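Local coordinates for ectonucleotide pyrophosphatase/phosphodiesterase family member 5 (Mus musculus, PDB 5VEO), which probably hydrolyses phosphodiester or pyrophosphate bonds of nucleotide substrates at a zinc-dependent site, and binds AMP in this inactivated form, at residues 228-239 / 309-320. The protein carries 1 engineered substitution. Sequence-based numbering, arbitrary orientation. Where two conformers were deposited one is given.
With NAG (2-acetamido-2-deoxy-beta-D-glucopyranose), chain J.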
loop_
_atom_site.group_PDB
_atom_site.type_symbol
_atom_site.label_atom_id
_atom_site.label_comp_id
_atom_site.label_asym_id
_atom_site.label_seq_id
_atom_site.Cartn_x
_atom_site.Cartn_y
_atom_site.Cartn_z
ATOM N N THR A 228 0.406 1.951 -13.779
ATOM C CA THR A 228 0.264 1.628 -15.194
ATOM C C THR A 228 -0.259 2.845 -15.950
ATOM O O THR A 228 -0.901 3.738 -15.386
ATOM C CB THR A 228 -0.615 0.374 -15.443
ATOM O OG1 THR A 228 -0.368 -0.156 -16.761
ATOM C CG2 THR A 228 -2.050 0.674 -15.409
ATOM N N GLN A 229 0.065 2.872 -17.238
ATOM C CA GLN A 229 -0.285 3.987 -18.107
ATOM C C GLN A 229 -1.747 3.918 -18.522
ATOM O O GLN A 229 -2.223 2.891 -19.036
ATOM C CB GLN A 229 0.608 3.990 -19.348
ATOM C CG GLN A 229 0.507 5.246 -20.181
ATOM C CD GLN A 229 1.316 6.416 -19.620
ATOM O OE1 GLN A 229 2.204 6.237 -18.797
ATOM N NE2 GLN A 229 1.014 7.614 -20.078
ATOM N N CYS A 230 -2.423 5.044 -18.379
ATOM C CA CYS A 230 -3.799 5.222 -18.809
ATOM C C CYS A 230 -3.863 6.165 -20.006
ATOM O O CYS A 230 -2.880 6.809 -20.375
ATOM C CB CYS A 230 -4.648 5.745 -17.659
ATOM S SG CYS A 230 -4.760 4.507 -16.314
ATOM N N SER A 231 -5.048 6.236 -20.605
ATOM C CA SER A 231 -5.242 6.972 -21.849
ATOM C C SER A 231 -6.694 7.398 -21.986
ATOM O O SER A 231 -7.598 6.619 -21.685
ATOM C CB SER A 231 -4.890 6.120 -23.062
ATOM O OG SER A 231 -5.198 6.822 -24.270
ATOM N N LYS A 232 -6.904 8.593 -22.548
ATOM C CA LYS A 232 -8.258 9.020 -22.876
ATOM C C LYS A 232 -8.886 8.158 -23.964
ATOM O O LYS A 232 -10.111 8.179 -24.118
ATOM C CB LYS A 232 -8.249 10.500 -23.252
ATOM C CG LYS A 232 -8.009 11.353 -22.014
ATOM C CD LYS A 232 -8.040 12.841 -22.255
ATOM C CE LYS A 232 -8.251 13.575 -20.935
ATOM N NZ LYS A 232 -8.118 15.053 -21.064
ATOM N N GLN A 233 -8.089 7.363 -24.678
ATOM C CA GLN A 233 -8.599 6.368 -25.618
ATOM C C GLN A 233 -8.999 5.060 -24.949
ATOM O O GLN A 233 -9.508 4.169 -25.640
ATOM C CB GLN A 233 -7.544 6.067 -26.685
ATOM C CG GLN A 233 -7.107 7.291 -27.447
ATOM C CD GLN A 233 -8.256 7.889 -28.214
ATOM O OE1 GLN A 233 -8.836 7.241 -29.089
ATOM N NE2 GLN A 233 -8.622 9.116 -27.868
ATOM N N ARG A 234 -8.801 4.933 -23.634
ATOM C CA ARG A 234 -9.137 3.718 -22.884
ATOM C C ARG A 234 -10.005 4.105 -21.684
ATOM O O ARG A 234 -9.588 3.999 -20.521
ATOM C CB ARG A 234 -7.881 2.985 -22.445
ATOM C CG ARG A 234 -7.068 2.418 -23.609
ATOM C CD ARG A 234 -5.984 1.489 -23.111
ATOM N NE ARG A 234 -4.984 2.126 -22.265
ATOM C CZ ARG A 234 -3.859 2.668 -22.714
ATOM N NH1 ARG A 234 -3.604 2.711 -24.017
ATOM N NH2 ARG A 234 -2.986 3.181 -21.853
ATOM N N VAL A 235 -11.226 4.545 -21.976
ATOM C CA VAL A 235 -12.174 4.988 -20.959
ATOM C C VAL A 235 -13.470 4.189 -21.078
ATOM O O VAL A 235 -14.012 4.019 -22.178
ATOM C CB VAL A 235 -12.455 6.496 -21.080
ATOM C CG1 VAL A 235 -13.605 6.896 -20.207
ATOM C CG2 VAL A 235 -11.214 7.293 -20.709
ATOM N N ILE A 236 -13.974 3.732 -19.936
ATOM C CA ILE A 236 -15.305 3.153 -19.808
ATOM C C ILE A 236 -16.156 4.183 -19.082
ATOM O O ILE A 236 -15.846 4.556 -17.946
ATOM C CB ILE A 236 -15.278 1.828 -19.034
ATOM C CG1 ILE A 236 -14.318 0.830 -19.686
ATOM C CG2 ILE A 236 -16.678 1.247 -18.922
ATOM C CD1 ILE A 236 -13.412 0.170 -18.713
ATOM N N GLU A 237 -17.215 4.655 -19.727
ATOM C CA GLU A 237 -18.040 5.724 -19.175
ATOM C C GLU A 237 -19.358 5.118 -18.696
ATOM O O GLU A 237 -20.170 4.662 -19.508
ATOM C CB GLU A 237 -18.268 6.824 -20.204
ATOM C CG GLU A 237 -18.883 8.058 -19.605
ATOM C CD GLU A 237 -19.151 9.143 -20.642
ATOM O OE1 GLU A 237 -18.387 9.224 -21.640
ATOM O OE2 GLU A 237 -20.122 9.913 -20.454
ATOM N N LEU A 238 -19.561 5.109 -17.378
ATOM C CA LEU A 238 -20.672 4.349 -16.811
ATOM C C LEU A 238 -22.014 4.894 -17.264
ATOM O O LEU A 238 -22.967 4.125 -17.430
ATOM C CB LEU A 238 -20.611 4.359 -15.284
ATOM C CG LEU A 238 -19.411 3.633 -14.658
ATOM C CD1 LEU A 238 -19.401 3.709 -13.140
ATOM C CD2 LEU A 238 -19.363 2.185 -15.099
ATOM N N ASP A 239 -22.122 6.206 -17.457
ATOM C CA ASP A 239 -23.435 6.736 -17.788
ATOM C C ASP A 239 -23.829 6.451 -19.232
ATOM O O ASP A 239 -24.952 6.797 -19.632
ATOM C CB ASP A 239 -23.494 8.231 -17.439
ATOM C CG ASP A 239 -22.612 9.099 -18.302
ATOM O OD1 ASP A 239 -21.810 8.559 -19.094
ATOM O OD2 ASP A 239 -22.722 10.343 -18.162
ATOM N N GLY A 309 -4.775 -0.505 -17.505
ATOM C CA GLY A 309 -4.644 0.670 -18.346
ATOM C C GLY A 309 -5.948 1.289 -18.800
ATOM O O GLY A 309 -5.916 2.275 -19.553
ATOM N N TRP A 310 -7.081 0.757 -18.353
ATOM C CA TRP A 310 -8.401 1.306 -18.620
ATOM C C TRP A 310 -8.894 2.115 -17.424
ATOM O O TRP A 310 -8.604 1.794 -16.259
ATOM C CB TRP A 310 -9.393 0.179 -18.957
ATOM C CG TRP A 310 -9.164 -0.324 -20.350
ATOM C CD1 TRP A 310 -8.196 -1.184 -20.762
ATOM C CD2 TRP A 310 -9.859 0.091 -21.527
ATOM N NE1 TRP A 310 -8.256 -1.352 -22.121
ATOM C CE2 TRP A 310 -9.281 -0.590 -22.613
ATOM C CE3 TRP A 310 -10.930 0.952 -21.760
ATOM C CZ2 TRP A 310 -9.719 -0.411 -23.920
ATOM C CZ3 TRP A 310 -11.389 1.100 -23.054
ATOM C CH2 TRP A 310 -10.787 0.421 -24.114
ATOM N N TYR A 311 -9.646 3.170 -17.725
ATOM C CA TYR A 311 -10.155 4.098 -16.720
ATOM C C TYR A 311 -11.671 4.031 -16.685
ATOM O O TYR A 311 -12.314 3.990 -17.731
ATOM C CB TYR A 311 -9.736 5.551 -17.004
ATOM C CG TYR A 311 -9.177 6.261 -15.802
ATOM C CD1 TYR A 311 -7.799 6.434 -15.665
ATOM C CD2 TYR A 311 -10.009 6.771 -14.806
ATOM C CE1 TYR A 311 -7.263 7.058 -14.567
ATOM C CE2 TYR A 311 -9.474 7.398 -13.688
ATOM C CZ TYR A 311 -8.100 7.557 -13.587
ATOM O OH TYR A 311 -7.529 8.191 -12.503
ATOM N N ILE A 312 -12.237 4.014 -15.484
ATOM C CA ILE A 312 -13.683 4.098 -15.310
ATOM C C ILE A 312 -14.044 5.521 -14.930
ATOM O O ILE A 312 -13.575 6.039 -13.909
ATOM C CB ILE A 312 -14.189 3.123 -14.242
ATOM C CG1 ILE A 312 -13.682 1.715 -14.528
ATOM C CG2 ILE A 312 -15.724 3.186 -14.168
ATOM C CD1 ILE A 312 -13.980 0.751 -13.408
ATOM N N LEU A 313 -14.892 6.139 -15.743
ATOM C CA LEU A 313 -15.418 7.472 -15.489
ATOM C C LEU A 313 -16.917 7.347 -15.304
ATOM O O LEU A 313 -17.585 6.663 -16.083
ATOM C CB LEU A 313 -15.124 8.440 -16.631
ATOM C CG LEU A 313 -13.774 9.172 -16.562
ATOM C CD1 LEU A 313 -12.596 8.285 -16.687
ATOM C CD2 LEU A 313 -13.719 10.239 -17.645
ATOM N N GLN A 314 -17.442 7.973 -14.262
ATOM C CA GLN A 314 -18.877 7.897 -14.087
ATOM C C GLN A 314 -19.569 8.715 -15.158
ATOM O O GLN A 314 -20.551 8.268 -15.755
ATOM C CB GLN A 314 -19.281 8.364 -12.702
ATOM C CG GLN A 314 -20.724 8.080 -12.466
ATOM C CD GLN A 314 -21.122 8.314 -11.048
ATOM O OE1 GLN A 314 -20.489 9.091 -10.328
ATOM N NE2 GLN A 314 -22.169 7.634 -10.623
ATOM N N ASN A 315 -19.048 9.900 -15.438
ATOM C CA ASN A 315 -19.509 10.653 -16.585
ATOM C C ASN A 315 -18.326 11.430 -17.155
ATOM O O ASN A 315 -17.175 11.279 -16.710
ATOM C CB ASN A 315 -20.718 11.521 -16.202
ATOM C CG ASN A 315 -20.379 12.637 -15.229
ATOM O OD1 ASN A 315 -19.226 13.000 -15.051
ATOM N ND2 ASN A 315 -21.415 13.201 -14.598
ATOM N N LYS A 316 -18.615 12.237 -18.180
ATOM C CA LYS A 316 -17.573 12.860 -18.993
ATOM C C LYS A 316 -16.615 13.716 -18.185
ATOM O O LYS A 316 -15.480 13.934 -18.624
ATOM C CB LYS A 316 -18.198 13.739 -20.075
ATOM C CG LYS A 316 -19.125 13.021 -21.009
ATOM C CD LYS A 316 -18.528 12.884 -22.384
ATOM C CE LYS A 316 -19.472 12.118 -23.281
ATOM N NZ LYS A 316 -18.854 10.868 -23.787
ATOM N N SER A 317 -17.042 14.227 -17.035
ATOM C CA SER A 317 -16.229 15.152 -16.262
ATOM C C SER A 317 -15.632 14.508 -15.018
ATOM O O SER A 317 -15.114 15.222 -14.152
ATOM C CB SER A 317 -17.058 16.375 -15.870
ATOM O OG SER A 317 -17.995 16.033 -14.864
ATOM N N ASP A 318 -15.707 13.187 -14.898
ATOM C CA ASP A 318 -15.060 12.501 -13.795
ATOM C C ASP A 318 -13.545 12.629 -13.956
ATOM O O ASP A 318 -13.030 13.012 -15.019
ATOM C CB ASP A 318 -15.505 11.033 -13.758
ATOM C CG ASP A 318 -15.446 10.406 -12.359
ATOM O OD1 ASP A 318 -14.953 11.043 -11.400
ATOM O OD2 ASP A 318 -15.901 9.240 -12.222
ATOM N N ASP A 319 -12.828 12.316 -12.879
ATOM C CA ASP A 319 -11.380 12.479 -12.859
ATOM C C ASP A 319 -10.705 11.519 -13.828
ATOM O O ASP A 319 -11.134 10.372 -13.994
ATOM C CB ASP A 319 -10.843 12.239 -11.453
ATOM C CG ASP A 319 -11.374 13.240 -10.449
ATOM O OD1 ASP A 319 -11.197 14.461 -10.673
ATOM O OD2 ASP A 319 -11.969 12.800 -9.437
ATOM N N PHE A 320 -9.641 11.993 -14.466
ATOM C CA PHE A 320 -8.785 11.150 -15.281
ATOM C C PHE A 320 -7.329 11.468 -14.973
ATOM O O PHE A 320 -6.948 12.637 -14.889
ATOM C CB PHE A 320 -9.060 11.335 -16.774
ATOM C CG PHE A 320 -8.085 10.611 -17.636
ATOM C CD1 PHE A 320 -8.289 9.288 -17.969
ATOM C CD2 PHE A 320 -6.938 11.236 -18.071
ATOM C CE1 PHE A 320 -7.370 8.603 -18.738
ATOM C CE2 PHE A 320 -6.009 10.554 -18.830
ATOM C CZ PHE A 320 -6.232 9.230 -19.162
HETATM C C1 NAG J . -21.234 14.288 -13.661
HETATM C C2 NAG J . -21.836 15.598 -14.197
HETATM C C3 NAG J . -21.657 16.724 -13.178
HETATM C C4 NAG J . -22.187 16.306 -11.813
HETATM C C5 NAG J . -21.492 15.019 -11.391
HETATM C C6 NAG J . -21.938 14.494 -10.046
HETATM C C7 NAG J . -21.778 15.769 -16.657
HETATM C C8 NAG J . -20.966 16.203 -17.839
HETATM N N2 NAG J . -21.212 15.962 -15.460
HETATM O O3 NAG J . -22.316 17.903 -13.627
HETATM O O4 NAG J . -21.932 17.334 -10.861
HETATM O O5 NAG J . -21.778 13.999 -12.359
HETATM O O6 NAG J . -23.321 14.170 -10.045
HETATM O O7 NAG J . -22.893 15.264 -16.780
HETATM O O HOH W 1 -7.103 4.695 -19.341
#
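R234 lies across W310 at about a right angle, CB over the centre of the six-membered ring, 3.7 Å from its centroid. CG stands anti to the carbonyl carbon (chi1 -66°) and a bend at chi3 (-63°) then brings the guanidinium round to the backbone: NE gives G309 O a nearly straight bond of 2.9 Å in the guanidinium plane, though above the carbonyl plane, while NH2 reaches Q229 O. Replacing this arginine with an alanine would probably leave both carbonyls without these donors and much of the indole face without its cover. Beyond it the two strands run parallel, I236 N meeting Y311 O at 2.8 Å and I236 O taking L313 N. The face carrying I236 and I312 is closely packed and buried: I236 CG1 and CD1 both come within 4.0 Å of W310 CE3, and L279 of strand 279-283 backs both isoleucines. Just past the strand, L238 CG sits 3.7 Å from I312 CG2. On the other face V235 CG1 meets L313 CD1 at 3.9 Å. The solvent side belongs to two lysines: K232 lays CG over the F320 ring in a CH-pi contact, and K316 NZ makes a salt bridge to E237 OE1 (2.7 Å), on the syn lone pair of that oxygen, one residue along from N315, whose ND2 carries an N-linked NAG. The whole is a two-stranded parallel beta ladder, the chain between its strands forming a four-stranded antiparallel sheet, in a type I phosphodiesterase/nucleotide pyrophosphatase of the alkaline phosphatase clan.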